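PDB 1Z4E: transcriptional regulator from Bacillus halodurans, which probably acts as an acyltransferase of the GNAT family, although its substrate and any regulatory role are not established. Local coordinates for residues 21-26 / 32-37; 72-77 / 117-122; 105-110 / 140-145. All coordinates share one frame; numbering follows the deposited sequence.

Contact 1: 21-26 / 32-37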
loop_
_atom_site.group_PDB
_atom_site.type_symbol
_atom_site.label_atom_id
_atom_site.label_comp_id
_atom_site.label_asym_id
_atom_site.label_seq_id
_atom_site.Cartn_x
_atom_site.Cartn_y
_atom_site.Cartn_z
ATOM N N MET A 21 -4.943 -12.048 -18.113
ATOM C CA MET A 21 -5.133 -12.688 -16.809
ATOM C C MET A 21 -5.958 -11.771 -15.904
ATOM O O MET A 21 -6.871 -12.223 -15.207
ATOM C CB MET A 21 -3.770 -13.007 -16.165
ATOM C CG MET A 21 -3.829 -13.960 -14.947
ATOM S SD MET A 21 -2.198 -14.573 -14.369
ATOM C CE MET A 21 -1.671 -15.520 -15.769
ATOM N N LEU A 22 -5.650 -10.479 -15.920
ATOM C CA LEU A 22 -6.391 -9.520 -15.103
ATOM C C LEU A 22 -7.871 -9.478 -15.491
ATOM O O LEU A 22 -8.751 -9.509 -14.627
ATOM C CB LEU A 22 -5.795 -8.116 -15.243
ATOM C CG LEU A 22 -4.404 -7.881 -14.647
ATOM C CD1 LEU A 22 -3.942 -6.456 -14.964
ATOM C CD2 LEU A 22 -4.449 -8.111 -13.140
ATOM N N ALA A 23 -8.136 -9.421 -16.793
ATOM C CA ALA A 23 -9.503 -9.351 -17.301
ATOM C C ALA A 23 -10.280 -10.645 -17.095
ATOM O O ALA A 23 -11.510 -10.633 -17.037
ATOM C CB ALA A 23 -9.490 -8.992 -18.782
ATOM N N ASP A 24 -9.560 -11.756 -16.988
ATOM C CA ASP A 24 -10.181 -13.061 -16.795
ATOM C C ASP A 24 -10.554 -13.333 -15.337
ATOM O O ASP A 24 -11.301 -14.271 -15.046
ATOM C CB ASP A 24 -9.244 -14.163 -17.283
ATOM C CG ASP A 24 -9.915 -15.101 -18.264
ATOM O OD1 ASP A 24 -10.268 -14.644 -19.377
ATOM O OD2 ASP A 24 -10.094 -16.290 -17.920
ATOM N N ASP A 25 -10.031 -12.518 -14.427
ATOM C CA ASP A 25 -10.320 -12.677 -13.006
ATOM C C ASP A 25 -11.808 -12.482 -12.711
ATOM O O ASP A 25 -12.463 -11.611 -13.291
ATOM C CB ASP A 25 -9.508 -11.673 -12.186
ATOM C CG ASP A 25 -9.756 -11.805 -10.700
ATOM O OD1 ASP A 25 -9.303 -12.810 -10.112
ATOM O OD2 ASP A 25 -10.417 -10.915 -10.124
ATOM N N VAL A 26 -12.338 -13.282 -11.793
ATOM C CA VAL A 26 -13.751 -13.191 -11.435
ATOM C C VAL A 26 -14.159 -11.765 -11.069
ATOM O O VAL A 26 -15.275 -11.340 -11.372
ATOM C CB VAL A 26 -14.088 -14.126 -10.256
ATOM C CG1 VAL A 26 -15.580 -14.061 -9.947
ATOM C CG2 VAL A 26 -13.676 -15.546 -10.595
ATOM N N GLU A 32 -11.435 -4.512 -15.621
ATOM C CA GLU A 32 -10.418 -4.453 -16.662
ATOM C C GLU A 32 -10.983 -4.360 -18.076
ATOM O O GLU A 32 -12.188 -4.485 -18.294
ATOM C CB GLU A 32 -9.503 -5.676 -16.558
ATOM C CG GLU A 32 -8.898 -5.890 -15.178
ATOM C CD GLU A 32 -8.065 -4.707 -14.700
ATOM O OE1 GLU A 32 -7.613 -3.895 -15.536
ATOM O OE2 GLU A 32 -7.849 -4.596 -13.482
ATOM N N ARG A 33 -10.097 -4.132 -19.038
ATOM C CA ARG A 33 -10.504 -4.035 -20.431
ATOM C C ARG A 33 -9.472 -4.730 -21.304
ATOM O O ARG A 33 -8.482 -4.128 -21.715
ATOM C CB ARG A 33 -10.629 -2.569 -20.851
ATOM C CG ARG A 33 -11.154 -2.368 -22.269
ATOM C CD ARG A 33 -11.032 -0.912 -22.702
ATOM N NE ARG A 33 -11.600 0.001 -21.713
ATOM C CZ ARG A 33 -12.875 0.004 -21.336
ATOM N NH1 ARG A 33 -13.729 -0.862 -21.867
ATOM N NH2 ARG A 33 -13.298 0.869 -20.420
ATOM N N TYR A 34 -9.695 -6.009 -21.572
ATOM C CA TYR A 34 -8.779 -6.748 -22.419
ATOM C C TYR A 34 -9.242 -6.661 -23.866
ATOM O O TYR A 34 -10.406 -6.921 -24.171
ATOM C CB TYR A 34 -8.717 -8.220 -22.024
ATOM C CG TYR A 34 -7.877 -9.041 -22.982
ATOM C CD1 TYR A 34 -6.483 -8.941 -22.982
ATOM C CD2 TYR A 34 -8.476 -9.896 -23.908
ATOM C CE1 TYR A 34 -5.706 -9.678 -23.882
ATOM C CE2 TYR A 34 -7.710 -10.634 -24.811
ATOM C CZ TYR A 34 -6.327 -10.522 -24.791
ATOM O OH TYR A 34 -5.569 -11.258 -25.673
ATOM N N GLU A 35 -8.327 -6.280 -24.746
ATOM C CA GLU A 35 -8.620 -6.210 -26.166
ATOM C C GLU A 35 -7.307 -6.069 -26.931
ATOM O O GLU A 35 -6.257 -5.810 -26.334
ATOM C CB GLU A 35 -9.575 -5.046 -26.467
ATOM C CG GLU A 35 -9.042 -3.658 -26.186
ATOM C CD GLU A 35 -10.154 -2.619 -26.142
ATOM O OE1 GLU A 35 -9.863 -1.419 -26.322
ATOM O OE2 GLU A 35 -11.323 -3.003 -25.910
ATOM N N LYS A 36 -7.368 -6.289 -28.240
ATOM C CA LYS A 36 -6.203 -6.178 -29.103
ATOM C C LYS A 36 -6.538 -5.164 -30.188
ATOM O O LYS A 36 -7.512 -5.335 -30.921
ATOM C CB LYS A 36 -5.884 -7.523 -29.759
ATOM C CG LYS A 36 -5.652 -8.668 -28.798
ATOM C CD LYS A 36 -5.426 -9.959 -29.568
ATOM C CE LYS A 36 -5.205 -11.129 -28.640
ATOM N NZ LYS A 36 -4.859 -12.366 -29.385
ATOM N N PRO A 37 -5.744 -4.089 -30.301
ATOM C CA PRO A 37 -4.569 -3.779 -29.479
ATOM C C PRO A 37 -4.916 -3.481 -28.018
ATOM O O PRO A 37 -6.050 -3.139 -27.694
ATOM C CB PRO A 37 -3.970 -2.571 -30.189
ATOM C CG PRO A 37 -5.196 -1.869 -30.706
ATOM C CD PRO A 37 -5.993 -3.016 -31.279
#
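Ala23 and Tyr34 meet at the base of the tyrosine side chain. Ala23 CB lies only 3.4 Å from Tyr34 CB, which is tight for two carbons. The methyl group stands oblique to the aromatic ring. Tyr34 CG is anti to the backbone N (chi1 174°), and this turns the ring away from Ala23 and back along helix 15-24. There the ring packs edge-to-face with His20 and touches Val19, while Tyr34 OH is hydrogen-bonded to Glu16 OE2.

Glu32 covers the neighbouring part of the same helix end. Its CB sits 3.7 Å from Ala23 CA and 4.0 Å from Ala23 CB. This junction belongs to the first helical region of the GNAT fold. The loop leading to helix 40-51 doubles back past the last turn of helix 15-24. In many GNAT enzymes this region borders the acceptor site; no such role is established here.

The glutamate chain is folded rather than extended. CG lies beside the backbone N (chi1 -53°), and a second bend follows at chi2 (-59°). The two bends lay the aliphatic part alongside Leu22. Glu32 CG is 3.8 Å from Leu22 CB and 3.7 Å from Leu22 O. Glu32 CD follows at 4.1 Å from Leu22 CB.

The carboxylate is gripped from two chains. Glu32 OE1 is hydrogen-bonded to Tyr42 OH and to the backbone N of Gln81 of the second subunit, and OE2 to the backbone N of Tyr80 of that subunit. These amides lie in the short helix 79-82 of the second subunit, and their N-H groups would be expected to stabilise a negative charge on Glu32.

Contact 2: 72-77 / 117-122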
loop_
_atom_site.group_PDB
_atom_site.type_symbol
_atom_site.label_atom_id
_atom_site.label_comp_id
_atom_site.label_asym_id
_atom_site.label_seq_id
_atom_site.Cartn_x
_atom_site.Cartn_y
_atom_site.Cartn_z
ATOM N N VAL A 72 4.598 -5.717 -6.714
ATOM C CA VAL A 72 5.117 -5.511 -5.375
ATOM C C VAL A 72 5.790 -4.142 -5.343
ATOM O O VAL A 72 6.501 -3.762 -6.283
ATOM C CB VAL A 72 6.103 -6.636 -4.975
ATOM C CG1 VAL A 72 7.318 -6.627 -5.893
ATOM C CG2 VAL A 72 6.517 -6.475 -3.511
ATOM N N THR A 73 5.523 -3.392 -4.278
ATOM C CA THR A 73 6.071 -2.051 -4.107
ATOM C C THR A 73 6.800 -1.956 -2.767
ATOM O O THR A 73 6.256 -2.340 -1.725
ATOM C CB THR A 73 4.949 -0.994 -4.132
ATOM O OG1 THR A 73 4.167 -1.105 -2.937
ATOM C CG2 THR A 73 4.034 -1.219 -5.315
ATOM N N PHE A 74 8.030 -1.448 -2.804
ATOM C CA PHE A 74 8.863 -1.301 -1.612
ATOM C C PHE A 74 8.852 0.178 -1.268
ATOM O O PHE A 74 9.267 1.006 -2.076
ATOM C CB PHE A 74 10.283 -1.772 -1.923
ATOM C CG PHE A 74 10.335 -3.135 -2.541
ATOM C CD1 PHE A 74 10.066 -4.268 -1.785
ATOM C CD2 PHE A 74 10.619 -3.284 -3.897
ATOM C CE1 PHE A 74 10.075 -5.538 -2.371
ATOM C CE2 PHE A 74 10.631 -4.542 -4.492
ATOM C CZ PHE A 74 10.358 -5.672 -3.730
ATOM N N THR A 75 8.393 0.502 -0.065
ATOM C CA THR A 75 8.248 1.899 0.347
ATOM C C THR A 75 8.730 2.196 1.772
ATOM O O THR A 75 8.547 1.388 2.675
ATOM C CB THR A 75 6.745 2.295 0.270
ATOM O OG1 THR A 75 6.228 1.929 -1.016
ATOM C CG2 THR A 75 6.546 3.800 0.491
ATOM N N PRO A 76 9.366 3.365 1.981
ATOM C CA PRO A 76 9.839 3.722 3.324
ATOM C C PRO A 76 8.710 4.407 4.095
ATOM O O PRO A 76 7.893 5.114 3.508
ATOM C CB PRO A 76 10.993 4.679 3.043
ATOM C CG PRO A 76 10.536 5.386 1.787
ATOM C CD PRO A 76 9.977 4.240 0.957
ATOM N N TYR A 77 8.672 4.185 5.404
ATOM C CA TYR A 77 7.678 4.784 6.287
ATOM C C TYR A 77 8.417 5.182 7.568
ATOM O O TYR A 77 9.521 4.699 7.821
ATOM C CB TYR A 77 6.588 3.765 6.644
ATOM C CG TYR A 77 5.798 3.245 5.465
ATOM C CD1 TYR A 77 4.622 3.871 5.047
ATOM C CD2 TYR A 77 6.230 2.125 4.766
ATOM C CE1 TYR A 77 3.891 3.376 3.948
ATOM C CE2 TYR A 77 5.525 1.631 3.686
ATOM C CZ TYR A 77 4.360 2.249 3.280
ATOM O OH TYR A 77 3.672 1.710 2.218
ATOM N N ARG A 117 15.476 -6.460 0.037
ATOM C CA ARG A 117 15.406 -5.001 -0.041
ATOM C C ARG A 117 15.457 -4.334 1.329
ATOM O O ARG A 117 15.442 -3.108 1.425
ATOM C CB ARG A 117 14.115 -4.557 -0.738
ATOM C CG ARG A 117 13.994 -4.958 -2.188
ATOM C CD ARG A 117 15.073 -4.328 -3.048
ATOM N NE ARG A 117 14.925 -4.750 -4.436
ATOM C CZ ARG A 117 14.193 -4.117 -5.348
ATOM N NH1 ARG A 117 13.535 -3.006 -5.041
ATOM N NH2 ARG A 117 14.104 -4.615 -6.572
ATOM N N GLY A 118 15.498 -5.133 2.389
ATOM C CA GLY A 118 15.557 -4.562 3.722
ATOM C C GLY A 118 14.215 -4.200 4.344
ATOM O O GLY A 118 14.167 -3.430 5.306
ATOM N N CYS A 119 13.124 -4.739 3.801
ATOM C CA CYS A 119 11.790 -4.471 4.340
ATOM C C CYS A 119 11.598 -5.248 5.637
ATOM O O CYS A 119 12.080 -6.372 5.763
ATOM C CB CYS A 119 10.718 -4.903 3.337
ATOM S SG CYS A 119 10.730 -3.941 1.829
ATOM N N HIS A 120 10.895 -4.659 6.599
ATOM C CA HIS A 120 10.671 -5.348 7.859
ATOM C C HIS A 120 9.295 -5.995 7.947
ATOM O O HIS A 120 9.002 -6.742 8.882
ATOM C CB HIS A 120 10.915 -4.401 9.033
ATOM C CG HIS A 120 12.340 -3.956 9.143
ATOM N ND1 HIS A 120 13.392 -4.728 8.697
ATOM C CD2 HIS A 120 12.892 -2.829 9.654
ATOM C CE1 HIS A 120 14.529 -4.096 8.928
ATOM N NE2 HIS A 120 14.253 -2.942 9.508
ATOM N N LEU A 121 8.445 -5.711 6.975
ATOM C CA LEU A 121 7.138 -6.344 6.945
ATOM C C LEU A 121 6.586 -6.334 5.530
ATOM O O LEU A 121 6.973 -5.511 4.695
ATOM C CB LEU A 121 6.170 -5.675 7.928
ATOM C CG LEU A 121 5.513 -4.322 7.688
ATOM C CD1 LEU A 121 4.475 -4.439 6.585
ATOM C CD2 LEU A 121 4.837 -3.871 8.979
ATOM N N ILE A 122 5.722 -7.291 5.246
ATOM C CA ILE A 122 5.110 -7.359 3.939
ATOM C C ILE A 122 3.611 -7.316 4.209
ATOM O O ILE A 122 3.139 -7.837 5.226
ATOM C CB ILE A 122 5.574 -8.637 3.174
ATOM C CG1 ILE A 122 4.972 -8.651 1.771
ATOM C CG2 ILE A 122 5.220 -9.877 3.950
ATOM C CD1 ILE A 122 5.734 -9.547 0.808
#
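The backbones of Phe74 and Cys119 come nearest, with their CA atoms 7.4 Å apart, so side chains must bridge the gap. Arg117 lies over one face of the Phe74 ring. Its CG makes a CH-pi contact 3.8 Å from the ring centroid, only 4° off the normal. The arginine chain then bends at chi2 (-63°), which carries the guanidinium over the CD2-CE2 side of the same face. Arg117 NH1 is 3.1 Å from Phe74 CD2. The two planes are tilted 48° apart, so this is no flat stack. Arg117 NH2 makes a salt bridge with Glu56, which holds the far end of the chain. Cys119 comes from another direction, to the ring edge. Its SG is 3.7 Å from Phe74 CD1, a sulfur-aromatic contact near the ring plane. With an alanine here instead of Phe74, the Arg117 chain would probably lose the surface it lies on, and a gap would be likely beside Cys119 SG. Strand 84-93 separates the two strands in the sheet. Gly118 closes helix 102-116 in a Schellman motif. That helix joins parallel strands 84-93 and 119-127 in a beta-alpha-beta crossover, a central unit of the GNAT fold.

Contact 3: 105-110 / 140-145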
loop_
_atom_site.group_PDB
_atom_site.type_symbol
_atom_site.label_atom_id
_atom_site.label_comp_id
_atom_site.label_asym_id
_atom_site.label_seq_id
_atom_site.Cartn_x
_atom_site.Cartn_y
_atom_site.Cartn_z
ATOM N N GLN A 105 4.400 -20.101 -4.592
ATOM C CA GLN A 105 5.768 -19.861 -5.044
ATOM C C GLN A 105 5.987 -18.391 -5.389
ATOM O O GLN A 105 7.004 -17.806 -5.033
ATOM C CB GLN A 105 6.089 -20.699 -6.284
ATOM C CG GLN A 105 6.270 -22.172 -6.014
ATOM C CD GLN A 105 6.544 -22.950 -7.283
ATOM O OE1 GLN A 105 7.571 -22.760 -7.931
ATOM N NE2 GLN A 105 5.617 -23.828 -7.650
ATOM N N LEU A 106 5.028 -17.798 -6.088
ATOM C CA LEU A 106 5.139 -16.402 -6.486
ATOM C C LEU A 106 5.214 -15.466 -5.275
ATOM O O LEU A 106 6.054 -14.565 -5.227
ATOM C CB LEU A 106 3.951 -16.036 -7.388
ATOM C CG LEU A 106 3.986 -14.730 -8.178
ATOM C CD1 LEU A 106 5.245 -14.663 -9.048
ATOM C CD2 LEU A 106 2.726 -14.654 -9.042
ATOM N N VAL A 107 4.346 -15.677 -4.292
ATOM C CA VAL A 107 4.348 -14.834 -3.102
ATOM C C VAL A 107 5.606 -15.070 -2.256
ATOM O O VAL A 107 6.192 -14.126 -1.730
ATOM C CB VAL A 107 3.090 -15.082 -2.242
ATOM C CG1 VAL A 107 3.168 -14.289 -0.945
ATOM C CG2 VAL A 107 1.857 -14.692 -3.029
ATOM N N CYS A 108 6.023 -16.326 -2.122
ATOM C CA CYS A 108 7.229 -16.619 -1.350
ATOM C C CYS A 108 8.438 -15.941 -1.999
ATOM O O CYS A 108 9.318 -15.426 -1.311
ATOM C CB CYS A 108 7.449 -18.133 -1.265
ATOM S SG CYS A 108 6.294 -18.959 -0.130
ATOM N N TRP A 109 8.467 -15.930 -3.328
ATOM C CA TRP A 109 9.557 -15.300 -4.070
ATOM C C TRP A 109 9.559 -13.801 -3.770
ATOM O O TRP A 109 10.607 -13.199 -3.500
ATOM C CB TRP A 109 9.354 -15.520 -5.571
ATOM C CG TRP A 109 10.536 -15.160 -6.417
ATOM C CD1 TRP A 109 11.546 -15.990 -6.813
ATOM C CD2 TRP A 109 10.812 -13.883 -7.003
ATOM N NE1 TRP A 109 12.430 -15.308 -7.616
ATOM C CE2 TRP A 109 12.003 -14.015 -7.749
ATOM C CE3 TRP A 109 10.167 -12.640 -6.973
ATOM C CZ2 TRP A 109 12.563 -12.948 -8.461
ATOM C CZ3 TRP A 109 10.724 -11.581 -7.681
ATOM C CH2 TRP A 109 11.910 -11.744 -8.415
ATOM N N ALA A 110 8.374 -13.201 -3.816
ATOM C CA ALA A 110 8.219 -11.774 -3.546
ATOM C C ALA A 110 8.636 -11.439 -2.116
ATOM O O ALA A 110 9.237 -10.394 -1.870
ATOM C CB ALA A 110 6.770 -11.351 -3.782
ATOM N N LEU A 140 0.359 -18.944 4.676
ATOM C CA LEU A 140 1.723 -18.462 4.440
ATOM C C LEU A 140 2.304 -17.827 5.708
ATOM O O LEU A 140 3.517 -17.685 5.851
ATOM C CB LEU A 140 1.736 -17.442 3.298
ATOM C CG LEU A 140 1.641 -18.042 1.893
ATOM C CD1 LEU A 140 1.407 -16.949 0.867
ATOM C CD2 LEU A 140 2.930 -18.813 1.594
ATOM N N GLY A 141 1.433 -17.448 6.632
ATOM C CA GLY A 141 1.918 -16.843 7.858
ATOM C C GLY A 141 1.461 -15.410 8.019
ATOM O O GLY A 141 1.869 -14.729 8.961
ATOM N N PHE A 142 0.624 -14.941 7.098
ATOM C CA PHE A 142 0.095 -13.584 7.188
ATOM C C PHE A 142 -1.020 -13.575 8.226
ATOM O O PHE A 142 -1.692 -14.592 8.443
ATOM C CB PHE A 142 -0.505 -13.133 5.851
ATOM C CG PHE A 142 0.509 -12.696 4.830
ATOM C CD1 PHE A 142 0.924 -11.365 4.768
ATOM C CD2 PHE A 142 1.019 -13.603 3.906
ATOM C CE1 PHE A 142 1.834 -10.943 3.794
ATOM C CE2 PHE A 142 1.933 -13.188 2.922
ATOM C CZ PHE A 142 2.338 -11.854 2.872
ATOM N N LYS A 143 -1.222 -12.423 8.852
ATOM C CA LYS A 143 -2.280 -12.257 9.841
ATOM C C LYS A 143 -3.259 -11.192 9.337
ATOM O O LYS A 143 -2.838 -10.123 8.896
ATOM C CB LYS A 143 -1.693 -11.810 11.188
ATOM C CG LYS A 143 -2.754 -11.480 12.237
ATOM C CD LYS A 143 -2.140 -11.036 13.562
ATOM C CE LYS A 143 -1.448 -12.189 14.288
ATOM N NZ LYS A 143 -2.401 -13.271 14.698
ATOM N N ALA A 144 -4.557 -11.484 9.405
ATOM C CA ALA A 144 -5.583 -10.543 8.966
ATOM C C ALA A 144 -5.892 -9.592 10.127
ATOM O O ALA A 144 -6.994 -9.575 10.679
ATOM C CB ALA A 144 -6.833 -11.303 8.542
ATOM N N SER A 145 -4.894 -8.792 10.477
ATOM C CA SER A 145 -4.977 -7.853 11.582
ATOM C C SER A 145 -5.690 -6.540 11.284
ATOM O O SER A 145 -6.150 -5.863 12.206
ATOM C CB SER A 145 -3.561 -7.544 12.066
ATOM O OG SER A 145 -2.780 -7.029 10.993
#
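Val107 chi1 (175°) sets CG1 anti to the residue's own amide nitrogen and directs this methyl toward Leu140. In Leu140, CG lies beside the backbone N (chi1 -77°), and chi1 and chi2 (170°) together send the fork of the side chain to helix 102-116. One branch, Leu140 CD1, rests 3.7 Å from Val107 CG1 and 4.0 Å from Val107 CB. The other, Leu140 CD2, lies 3.8 Å from Cys108 SG. The fork therefore touches two consecutive residues of the helix. The valine and leucine side chains cross obliquely.

Phe142 adds a looser contact. Val107 CG1 approaches the edge of its ring, near the ring plane, at 4.2 Å from Phe142 CE2.

In the GNAT fold, helix 102-116 follows the loop that in relatives binds the pyrophosphate of acetyl-CoA. Here the helix lies on the sheet, where Val107 also packs on Ile88 and Val91 of strand 84-93. The contact ties this helix to the end of helix 133-140 and to the residue just before strand 143-152. Gly141, with positive phi, closes helix 133-140 in a Schellman motif. Leu140 and Phe142, on either side of it in the chain, both touch Val107. Phe142 packs as well on Leu124 of strand 119-127, and on Met151 of the second subunit. Next to it, Lys143 pairs in an antiparallel ladder with a strand of that subunit.

How the contacts relate
Contact 2 is the buried one; contacts 1 and 3 are partly buried. Contact 3 uses helix 102-116 itself, at its middle, and contact 2 the turn that follows its end. These two touch directly, Ile122 CG2 lying 3.6 Å from Phe142 CE1. Contact 1 lies across the centre of the chain from both, with its centre about 29 Å from that of contact 2 and about 25 Å from that of contact 3. Their chemistry differs. Contact 3 is apolar throughout, contact 2 sets an arginine and a sulfur against an aromatic ring, and contact 1 joins short aliphatic groups to residues with anchored polar ends. All three border the second subunit.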